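Local coordinates for protein 2-hydroxyisobutyryl-CoA synthetase (Aquincola tertiaricarbonis, PDB 6HDX) that is a CoA synthetase of the ANL superfamily, built from a large AMP-binding domain and a smaller C-terminal domain, at residues A[245-250]-A[266-271]; A[325-330]-A[340-345]; A[21-26]-A[187-192]. All coordinates share one frame; numbering follows the deposited sequence.

Contact 1. Residues A[245-250]-A[266-271]; sequences KCLFFS and EAYGAK. With 8LH ([[(2~{R},3~{S},4~{R},5~{R})-5-(6-aminopurin-9-yl)-3,4-bis(oxidanyl)oxolan-2-yl]methoxy-oxidanyl-phosphoryl] (2~{R})-2-methyl-3-oxidanyl-propanoate), chain B; HIU ((2R)-3-hydroxy-2-methylpropanoic acid), chain C.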
# COMPACT_ATOMS: atom_id res chain seq x y z
N LYS A 245 -7.66 9.64 19.52
CA LYS A 245 -9.01 9.98 19.98
C LYS A 245 -9.91 8.79 19.62
O LYS A 245 -10.91 8.52 20.28
CB LYS A 245 -9.52 11.27 19.32
CG LYS A 245 -8.60 12.50 19.50
CD LYS A 245 -8.61 13.07 20.93
CE LYS A 245 -7.44 13.99 21.22
NZ LYS A 245 -6.23 13.24 21.67
N CYS A 246 -9.56 8.10 18.52
CA CYS A 246 -10.33 6.94 18.10
C CYS A 246 -9.55 6.00 17.23
O CYS A 246 -8.54 6.36 16.63
CB CYS A 246 -11.64 7.35 17.44
SG CYS A 246 -11.51 7.70 15.67
N LEU A 247 -10.07 4.77 17.15
CA LEU A 247 -9.61 3.70 16.28
C LEU A 247 -10.88 3.20 15.60
O LEU A 247 -11.89 3.04 16.27
CB LEU A 247 -8.93 2.55 17.07
CG LEU A 247 -7.69 2.91 17.90
CD1 LEU A 247 -8.07 3.26 19.36
CD2 LEU A 247 -6.67 1.75 17.91
N PHE A 248 -10.85 3.05 14.28
CA PHE A 248 -12.02 2.57 13.54
C PHE A 248 -11.61 1.37 12.72
O PHE A 248 -10.55 1.39 12.11
CB PHE A 248 -12.71 3.69 12.74
CG PHE A 248 -12.00 4.27 11.54
CD1 PHE A 248 -10.93 5.15 11.70
CD2 PHE A 248 -12.49 4.05 10.25
CE1 PHE A 248 -10.30 5.73 10.58
CE2 PHE A 248 -11.88 4.65 9.14
CZ PHE A 248 -10.79 5.48 9.31
N PHE A 249 -12.36 0.30 12.83
CA PHE A 249 -11.99 -0.98 12.23
C PHE A 249 -13.03 -1.57 11.30
O PHE A 249 -14.24 -1.36 11.49
CB PHE A 249 -11.75 -2.04 13.35
CG PHE A 249 -10.85 -1.62 14.49
CD1 PHE A 249 -9.51 -1.31 14.26
CD2 PHE A 249 -11.33 -1.59 15.80
CE1 PHE A 249 -8.69 -0.90 15.31
CE2 PHE A 249 -10.50 -1.21 16.86
CZ PHE A 249 -9.18 -0.88 16.60
N SER A 250 -12.54 -2.44 10.40
CA SER A 250 -13.35 -3.25 9.49
C SER A 250 -12.57 -4.52 9.14
O SER A 250 -11.37 -4.61 9.43
CB SER A 250 -13.73 -2.46 8.24
OG SER A 250 -12.68 -2.36 7.30
N GLU A 266 -9.36 0.47 26.40
CA GLU A 266 -8.50 0.56 27.59
C GLU A 266 -7.00 0.67 27.22
O GLU A 266 -6.30 1.51 27.78
CB GLU A 266 -8.74 -0.63 28.54
CG GLU A 266 -8.65 -0.29 30.02
CD GLU A 266 -7.30 0.16 30.57
OE1 GLU A 266 -7.30 1.04 31.46
OE2 GLU A 266 -6.26 -0.37 30.13
N ALA A 267 -6.53 -0.19 26.31
CA ALA A 267 -5.14 -0.25 25.86
C ALA A 267 -4.65 1.07 25.25
O ALA A 267 -3.49 1.43 25.43
CB ALA A 267 -4.97 -1.38 24.84
N TYR A 268 -5.53 1.76 24.52
CA TYR A 268 -5.22 3.00 23.82
C TYR A 268 -5.77 4.27 24.46
O TYR A 268 -5.40 5.35 24.02
CB TYR A 268 -5.70 2.90 22.35
CG TYR A 268 -4.91 1.91 21.52
CD1 TYR A 268 -3.72 2.28 20.91
CD2 TYR A 268 -5.37 0.60 21.34
CE1 TYR A 268 -3.00 1.38 20.13
CE2 TYR A 268 -4.65 -0.31 20.57
CZ TYR A 268 -3.46 0.08 19.98
OH TYR A 268 -2.75 -0.80 19.21
N GLY A 269 -6.65 4.14 25.46
CA GLY A 269 -7.32 5.26 26.12
C GLY A 269 -8.09 6.08 25.10
O GLY A 269 -7.92 7.29 25.04
N ALA A 270 -8.86 5.41 24.22
CA ALA A 270 -9.56 6.06 23.10
C ALA A 270 -10.86 5.33 22.73
O ALA A 270 -11.16 4.29 23.31
CB ALA A 270 -8.63 6.12 21.87
N LYS A 271 -11.64 5.89 21.80
CA LYS A 271 -12.90 5.30 21.36
C LYS A 271 -12.73 4.38 20.17
O LYS A 271 -11.88 4.63 19.33
CB LYS A 271 -13.94 6.38 21.08
CG LYS A 271 -14.51 6.95 22.36
CD LYS A 271 -15.54 8.00 22.09
CE LYS A 271 -16.90 7.42 21.80
NZ LYS A 271 -17.81 8.49 21.36
C1 8LH B . -16.99 -7.98 9.17
C2 8LH B . -16.86 -6.65 9.36
C3 8LH B . -17.30 -6.12 10.53
C4 8LH B . -16.01 -7.15 7.42
N1 8LH B . -17.92 -6.86 11.46
N2 8LH B . -17.53 -8.78 10.11
O1 8LH B . -12.89 -4.26 5.33
C5 8LH B . -14.14 -4.12 4.71
C6 8LH B . -14.09 -4.89 3.38
C7 8LH B . -13.03 -4.30 2.42
C8 8LH B . -13.83 -6.40 3.61
O2 8LH B . -13.34 -6.83 4.65
O3 8LH B . -14.23 -7.19 2.57
P1 8LH B . -13.87 -8.73 2.48
O4 8LH B . -12.31 -8.72 2.68
O5 8LH B . -14.34 -9.37 1.26
O6 8LH B . -14.59 -9.43 3.73
C9 8LH B . -15.98 -9.22 3.94
C10 8LH B . -16.40 -10.09 5.10
O7 8LH B . -15.57 -9.75 6.24
C11 8LH B . -17.78 -9.73 5.48
O8 8LH B . -18.73 -10.45 4.67
C12 8LH B . -17.79 -10.18 6.96
O9 8LH B . -17.86 -11.66 7.10
C13 8LH B . -16.43 -9.69 7.42
N3 8LH B . -16.46 -8.28 7.98
N4 8LH B . -16.24 -6.15 8.28
C14 8LH B . -18.04 -8.24 11.28
N5 8LH B . -17.13 -4.82 10.76
O1 HIU C . -15.76 -4.53 5.02
C1 HIU C . -14.64 -5.12 4.51
O2 HIU C . -14.16 -6.15 4.97
C2 HIU C . -13.93 -4.30 3.40
C3 HIU C . -13.00 -5.10 2.47
C4 HIU C . -13.07 -3.29 4.11
O3 HIU C . -12.41 -3.91 5.20
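Leu-247 packs its branched end against Tyr-268 and Ala-270, while its backbone joins the strand pairing with Lys-271. From CB the side chain turns at CG, beside the backbone N and anti to the carbonyl carbon (chi1 -60°), and both methyls reach the 266-271 segment. CD1 touches two beta carbons, Tyr-268 CB and Ala-270 CB, each at 3.8 Å. CD2 sits over the centre of the Tyr-268 ring, 3.9 Å from its centroid and close to the ring normal, a CH-pi contact made at about a right angle between the two side chains. The phenol hydroxyl is bonded to the carbonyl of Ala-225 on helix 222-234.

Next to this apolar patch lies the parallel bridge of Cys-246 with Lys-271. Lys-271 N gives an almost straight bond to Lys-245 O (3.1 Å, 172°), approaching from above the carbonyl plane; Leu-247 N returns one to Lys-271 O at 2.8 Å, and Cys-246 CA lies 3.0 Å from that same oxygen. Gly-269, with positive phi, ends helix 258-268 and lets the chain turn into the edge strand, completing a beta-alpha-beta unit. At the far end of strand 246-249, Ser-250 OG lies close to the hydroxyl of 8LH or of HIU, which overlap in the model as alternatives. Between the segments the hydrogen bonds are backbone ones, and the side chains meeting at the helix end are apolar or aromatic.

Contact 2. Residues A[325-330]-A[340-345]; sequences PVYTHL and LLSGDL. With 8LH ([[(2~{R},3~{S},4~{R},5~{R})-5-(6-aminopurin-9-yl)-3,4-bis(oxidanyl)oxolan-2-yl]methoxy-oxidanyl-phosphoryl] (2~{R})-2-methyl-3-oxidanyl-propanoate), chain B.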
# COMPACT_ATOMS: atom_id res chain seq x y z
N PRO A 325 -27.40 -9.73 6.01
CA PRO A 325 -27.37 -8.50 5.18
C PRO A 325 -27.30 -8.78 3.66
O PRO A 325 -26.52 -9.60 3.18
CB PRO A 325 -26.10 -7.78 5.65
CG PRO A 325 -25.80 -8.36 7.02
CD PRO A 325 -26.24 -9.79 6.92
N VAL A 326 -28.17 -8.09 2.92
CA VAL A 326 -28.27 -8.12 1.46
C VAL A 326 -28.08 -6.65 1.09
O VAL A 326 -28.71 -5.76 1.69
CB VAL A 326 -29.61 -8.78 0.97
CG1 VAL A 326 -29.87 -8.51 -0.52
CG2 VAL A 326 -29.64 -10.29 1.27
N TYR A 327 -27.11 -6.37 0.20
CA TYR A 327 -26.74 -4.99 -0.09
C TYR A 327 -26.90 -4.57 -1.54
O TYR A 327 -26.62 -5.35 -2.45
CB TYR A 327 -25.28 -4.74 0.32
CG TYR A 327 -24.89 -5.07 1.74
CD1 TYR A 327 -25.19 -4.20 2.79
CD2 TYR A 327 -24.07 -6.16 2.02
CE1 TYR A 327 -24.71 -4.43 4.09
CE2 TYR A 327 -23.57 -6.39 3.31
CZ TYR A 327 -23.91 -5.52 4.34
OH TYR A 327 -23.45 -5.77 5.60
N THR A 328 -27.30 -3.28 -1.74
CA THR A 328 -27.44 -2.65 -3.05
C THR A 328 -26.77 -1.28 -3.12
O THR A 328 -27.10 -0.40 -2.33
CB THR A 328 -28.92 -2.57 -3.50
OG1 THR A 328 -29.48 -3.89 -3.54
CG2 THR A 328 -29.07 -1.90 -4.89
N HIS A 329 -25.89 -1.08 -4.12
CA HIS A 329 -25.25 0.21 -4.41
C HIS A 329 -26.28 1.21 -4.92
O HIS A 329 -27.05 0.91 -5.85
CB HIS A 329 -24.14 0.07 -5.50
CG HIS A 329 -22.84 -0.47 -4.99
ND1 HIS A 329 -22.27 -1.61 -5.52
CD2 HIS A 329 -22.04 0.01 -4.01
CE1 HIS A 329 -21.14 -1.79 -4.85
NE2 HIS A 329 -20.98 -0.86 -3.91
N LEU A 330 -26.26 2.43 -4.36
CA LEU A 330 -27.13 3.51 -4.87
C LEU A 330 -26.33 4.59 -5.64
O LEU A 330 -26.92 5.43 -6.32
CB LEU A 330 -27.97 4.13 -3.74
CG LEU A 330 -28.91 3.19 -2.95
CD1 LEU A 330 -29.76 3.98 -2.00
CD2 LEU A 330 -29.84 2.41 -3.89
N LEU A 340 -26.67 -8.00 -3.40
CA LEU A 340 -25.58 -8.93 -3.14
C LEU A 340 -25.79 -9.55 -1.73
O LEU A 340 -25.94 -8.84 -0.73
CB LEU A 340 -24.18 -8.28 -3.26
CG LEU A 340 -22.96 -9.17 -2.85
CD1 LEU A 340 -22.78 -10.36 -3.79
CD2 LEU A 340 -21.67 -8.36 -2.82
N LEU A 341 -25.84 -10.89 -1.69
CA LEU A 341 -25.99 -11.69 -0.49
C LEU A 341 -24.63 -11.74 0.24
O LEU A 341 -23.66 -12.24 -0.31
CB LEU A 341 -26.46 -13.11 -0.86
CG LEU A 341 -26.48 -14.17 0.27
CD1 LEU A 341 -27.46 -13.79 1.38
CD2 LEU A 341 -26.81 -15.54 -0.30
N SER A 342 -24.57 -11.22 1.47
CA SER A 342 -23.33 -11.21 2.24
C SER A 342 -22.97 -12.58 2.78
O SER A 342 -21.80 -12.89 2.87
CB SER A 342 -23.40 -10.21 3.38
OG SER A 342 -24.27 -10.67 4.39
N GLY A 343 -23.99 -13.35 3.19
CA GLY A 343 -23.82 -14.65 3.83
C GLY A 343 -23.41 -14.51 5.30
O GLY A 343 -22.97 -15.48 5.92
N ASP A 344 -23.56 -13.29 5.87
CA ASP A 344 -23.20 -12.98 7.25
C ASP A 344 -24.42 -13.01 8.12
O ASP A 344 -25.53 -13.01 7.60
CB ASP A 344 -22.54 -11.60 7.35
CG ASP A 344 -21.23 -11.50 6.60
OD1 ASP A 344 -20.36 -12.34 6.84
OD2 ASP A 344 -21.08 -10.56 5.77
N LEU A 345 -24.23 -13.00 9.45
CA LEU A 345 -25.34 -12.94 10.38
C LEU A 345 -25.26 -11.65 11.19
O LEU A 345 -24.17 -11.23 11.56
CB LEU A 345 -25.43 -14.18 11.29
CG LEU A 345 -26.77 -14.34 12.02
CD1 LEU A 345 -27.86 -14.81 11.07
CD2 LEU A 345 -26.64 -15.25 13.22
C1 8LH B . -16.99 -7.98 9.17
C2 8LH B . -16.86 -6.65 9.36
C3 8LH B . -17.30 -6.12 10.53
C4 8LH B . -16.01 -7.15 7.42
N1 8LH B . -17.92 -6.86 11.46
N2 8LH B . -17.53 -8.78 10.11
O1 8LH B . -12.89 -4.26 5.33
C5 8LH B . -14.14 -4.12 4.71
C6 8LH B . -14.09 -4.89 3.38
C7 8LH B . -13.03 -4.30 2.42
C8 8LH B . -13.83 -6.40 3.61
O2 8LH B . -13.34 -6.83 4.65
O3 8LH B . -14.23 -7.19 2.57
P1 8LH B . -13.87 -8.73 2.48
O4 8LH B . -12.31 -8.72 2.68
O5 8LH B . -14.34 -9.37 1.26
O6 8LH B . -14.59 -9.43 3.73
C9 8LH B . -15.98 -9.22 3.94
C10 8LH B . -16.40 -10.09 5.10
O7 8LH B . -15.57 -9.75 6.24
C11 8LH B . -17.78 -9.73 5.48
O8 8LH B . -18.73 -10.45 4.67
C12 8LH B . -17.79 -10.18 6.96
O9 8LH B . -17.86 -11.66 7.10
C13 8LH B . -16.43 -9.69 7.42
N3 8LH B . -16.46 -8.28 7.98
N4 8LH B . -16.24 -6.15 8.28
C14 8LH B . -18.04 -8.24 11.28
N5 8LH B . -17.13 -4.82 10.76
O HOH W 1 -21.70 -7.84 5.94
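Leu-340 pairs with Tyr-327 at the start of the second strand of an antiparallel hairpin, a hydrogen-bonded pair closed by Tyr-327 N to Leu-340 O (2.9 Å) and Leu-340 N to Tyr-327 O (2.8 Å). The oxygen of Leu-340 also receives the CA-H of Val-326. Leu-341 follows in a non-hydrogen-bonded pair with Val-326, and on the face they share Leu-341 CD1 lies 4.1 Å from Val-326 CG2, a light apolar touch.

Ser-342 leaves the strand but keeps hold of Pro-325. Its N and its OG both donate to Pro-325 O: the backbone N comes nearly along the C=O axis, whereas OG, at 2.8 Å, lies in the carbonyl plane on a lone pair. Placed between the backbone N and the carbonyl carbon (chi1 72°), OG can also accept from Asp-344 N at 3.1 Å, which makes an ST turn. The same side chain sets CB 3.8 Å from Tyr-327 CE2. Gly-343, at positive phi, carries the chain through this turn.

Asp-344 then presents its carboxylate to the ligand. OD1 accepts from O9 of 8LH and OD2 from O8, each at 2.6 Å, one carboxylate oxygen for each ribose hydroxyl. OD2 takes a further bond from a water, which is also bonded to Tyr-327 OH and lies in the plane of that ring, at its edge. On the backbone side, Asp-344 O approaches Pro-325 CD and accepts from Thr-324 OG1. Ser-342 and the water-linked Tyr-327 therefore form a second shell around Asp-344: one fixes its backbone, the other bridges to its carboxylate, and the bonds to the ribose would be consistent with a carboxylate kept in its charged form.

Contact 3. Residues A[21-26]-A[187-192]; sequences YDENYL and RLRAKA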
# COMPACT_ATOMS: atom_id res chain seq x y z
N TYR A 21 -20.16 14.53 -6.74
CA TYR A 21 -19.94 15.38 -5.57
C TYR A 21 -19.03 16.59 -5.74
O TYR A 21 -18.00 16.49 -6.41
CB TYR A 21 -19.41 14.56 -4.40
CG TYR A 21 -20.41 13.60 -3.80
CD1 TYR A 21 -21.48 14.05 -3.04
CD2 TYR A 21 -20.20 12.22 -3.88
CE1 TYR A 21 -22.40 13.17 -2.48
CE2 TYR A 21 -21.11 11.32 -3.31
CZ TYR A 21 -22.20 11.81 -2.61
OH TYR A 21 -23.07 10.95 -1.98
N ASP A 22 -19.38 17.71 -5.08
CA ASP A 22 -18.54 18.90 -4.98
C ASP A 22 -17.34 18.46 -4.10
O ASP A 22 -17.52 18.07 -2.94
CB ASP A 22 -19.33 20.06 -4.33
CG ASP A 22 -18.55 21.35 -4.09
OD1 ASP A 22 -17.32 21.35 -4.25
OD2 ASP A 22 -19.18 22.36 -3.67
N GLU A 23 -16.13 18.47 -4.70
CA GLU A 23 -14.87 18.07 -4.08
C GLU A 23 -14.35 19.12 -3.09
O GLU A 23 -13.48 18.81 -2.28
CB GLU A 23 -13.79 17.77 -5.15
CG GLU A 23 -14.04 16.52 -6.00
CD GLU A 23 -14.02 15.20 -5.26
OE1 GLU A 23 -14.69 14.25 -5.72
OE2 GLU A 23 -13.34 15.11 -4.21
N ASN A 24 -14.89 20.35 -3.15
CA ASN A 24 -14.49 21.47 -2.29
C ASN A 24 -15.37 21.69 -1.06
O ASN A 24 -15.05 22.54 -0.23
CB ASN A 24 -14.38 22.76 -3.11
CG ASN A 24 -13.26 22.67 -4.10
OD1 ASN A 24 -12.14 22.26 -3.78
ND2 ASN A 24 -13.58 22.95 -5.35
N TYR A 25 -16.46 20.93 -0.94
CA TYR A 25 -17.35 21.06 0.21
C TYR A 25 -16.77 20.45 1.50
O TYR A 25 -16.33 19.30 1.52
CB TYR A 25 -18.73 20.48 -0.09
CG TYR A 25 -19.59 20.31 1.14
CD1 TYR A 25 -20.23 21.39 1.73
CD2 TYR A 25 -19.71 19.06 1.76
CE1 TYR A 25 -21.00 21.24 2.88
CE2 TYR A 25 -20.45 18.90 2.93
CZ TYR A 25 -21.10 20.00 3.48
OH TYR A 25 -21.87 19.85 4.61
N LEU A 26 -16.82 21.24 2.59
CA LEU A 26 -16.50 20.83 3.96
C LEU A 26 -17.68 21.31 4.82
O LEU A 26 -18.10 22.46 4.68
CB LEU A 26 -15.18 21.44 4.50
CG LEU A 26 -13.83 20.72 4.25
CD1 LEU A 26 -13.95 19.18 4.32
CD2 LEU A 26 -13.24 21.16 2.95
N ARG A 187 -10.25 12.86 1.14
CA ARG A 187 -11.42 13.71 0.89
C ARG A 187 -11.83 14.57 2.13
O ARG A 187 -12.23 15.73 1.97
CB ARG A 187 -12.61 12.88 0.35
CG ARG A 187 -13.88 13.67 0.00
CD ARG A 187 -13.65 14.85 -0.95
NE ARG A 187 -14.85 15.70 -1.09
CZ ARG A 187 -15.15 16.73 -0.30
NH1 ARG A 187 -16.26 17.42 -0.51
NH2 ARG A 187 -14.36 17.07 0.71
N LEU A 188 -11.66 14.02 3.34
CA LEU A 188 -11.94 14.72 4.60
C LEU A 188 -10.93 15.86 4.87
O LEU A 188 -11.10 16.65 5.81
CB LEU A 188 -11.90 13.67 5.75
CG LEU A 188 -12.24 14.14 7.19
CD1 LEU A 188 -13.59 14.86 7.24
CD2 LEU A 188 -12.20 12.94 8.14
N ARG A 189 -9.86 15.94 4.04
CA ARG A 189 -8.75 16.89 4.16
C ARG A 189 -7.99 16.63 5.48
O ARG A 189 -7.50 17.54 6.13
CB ARG A 189 -9.14 18.38 3.97
CG ARG A 189 -10.13 18.65 2.84
CD ARG A 189 -9.47 18.88 1.51
NE ARG A 189 -9.94 17.95 0.49
CZ ARG A 189 -10.89 18.23 -0.40
NH1 ARG A 189 -11.23 17.33 -1.32
NH2 ARG A 189 -11.49 19.41 -0.39
N ALA A 190 -7.93 15.35 5.88
CA ALA A 190 -7.17 14.93 7.05
C ALA A 190 -5.72 14.79 6.57
O ALA A 190 -5.47 14.87 5.37
CB ALA A 190 -7.69 13.57 7.55
N LYS A 191 -4.77 14.61 7.47
CA LYS A 191 -3.39 14.33 7.06
C LYS A 191 -3.33 12.80 6.88
O LYS A 191 -3.23 12.08 7.88
CB LYS A 191 -2.39 14.77 8.13
CG LYS A 191 -2.22 16.26 8.29
CD LYS A 191 -1.51 16.53 9.60
CE LYS A 191 -1.24 17.99 9.80
NZ LYS A 191 -2.47 18.77 10.12
N ALA A 192 -3.53 12.29 5.65
CA ALA A 192 -3.55 10.83 5.43
C ALA A 192 -2.17 10.23 5.65
O ALA A 192 -1.22 10.64 4.99
CB ALA A 192 -4.04 10.49 4.03
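Two arginines reaching into the carbonyls of an N-terminal loop make this a polar contact at the periphery, where the loop before helix 36-40 meets the turn that leads from helix 176-187 into strand 191-193, outermost within this chain but bonded through Ala-192 to the second subunit. Arg-187 NH1 donates to Asp-22 O and to Tyr-25 O, both at 2.8 Å, and NH2 shares Tyr-25 O. That carbonyl lies in the guanidinium plane and is gripped end-on. Glu-23 O stands 3.3 Å above the plane of the same guanidinium, over its centre.

The next arginine takes that oxygen: Arg-189 NH1 and NH2 both donate to Glu-23 O, at 2.9 and 2.8 Å, with the carbonyl in their plane. Bends at chi2 and chi3 fold the Arg-189 chain round to this position, where Arg-187 O lies over the rim of one guanidinium face. Positive phi at Arg-189 closes a Schellman motif, which ends the helix. Leu-26 CD2 packs on Arg-189 CG at 4.0 Å. Glu-23 OE2 forms a long salt bridge to Arg-187 NE (3.5 Å), carboxylate and guanidinium planes 57° apart. Arg-189 also packs on Arg-141 of the second subunit. Five hydrogen bonds from two guanidinium groups to three carbonyls tie the loop by its backbone, and the single carboxylate of Glu-23, shared with its stronger partner Arg-145, could offset only part of the positive charge.

How the contacts relate
Contact 2 is the most buried of the three; contacts 1 and 3 are partly buried, contact 3 lying furthest from the chain's centre. Contacts 1 and 3 reach the same parallel sheet, at strands 246-249 and 271-274 and at strand 191-193 respectively, and contact 3 also meets the second subunit; contact 2 belongs to the antiparallel sheet. Contacts 1 and 2 lie on opposite sides of the chain's centre, their own centres about 27 Å apart, yet both touch 8LH, one with a serine hydroxyl near the ligand's own, the other with a carboxylate. Chemistry follows place: strand pairing with apolar packing in contact 1, backbone pairing leading to a ligand-binding acid in contact 2, arginine-to-carbonyl bonding in contact 3.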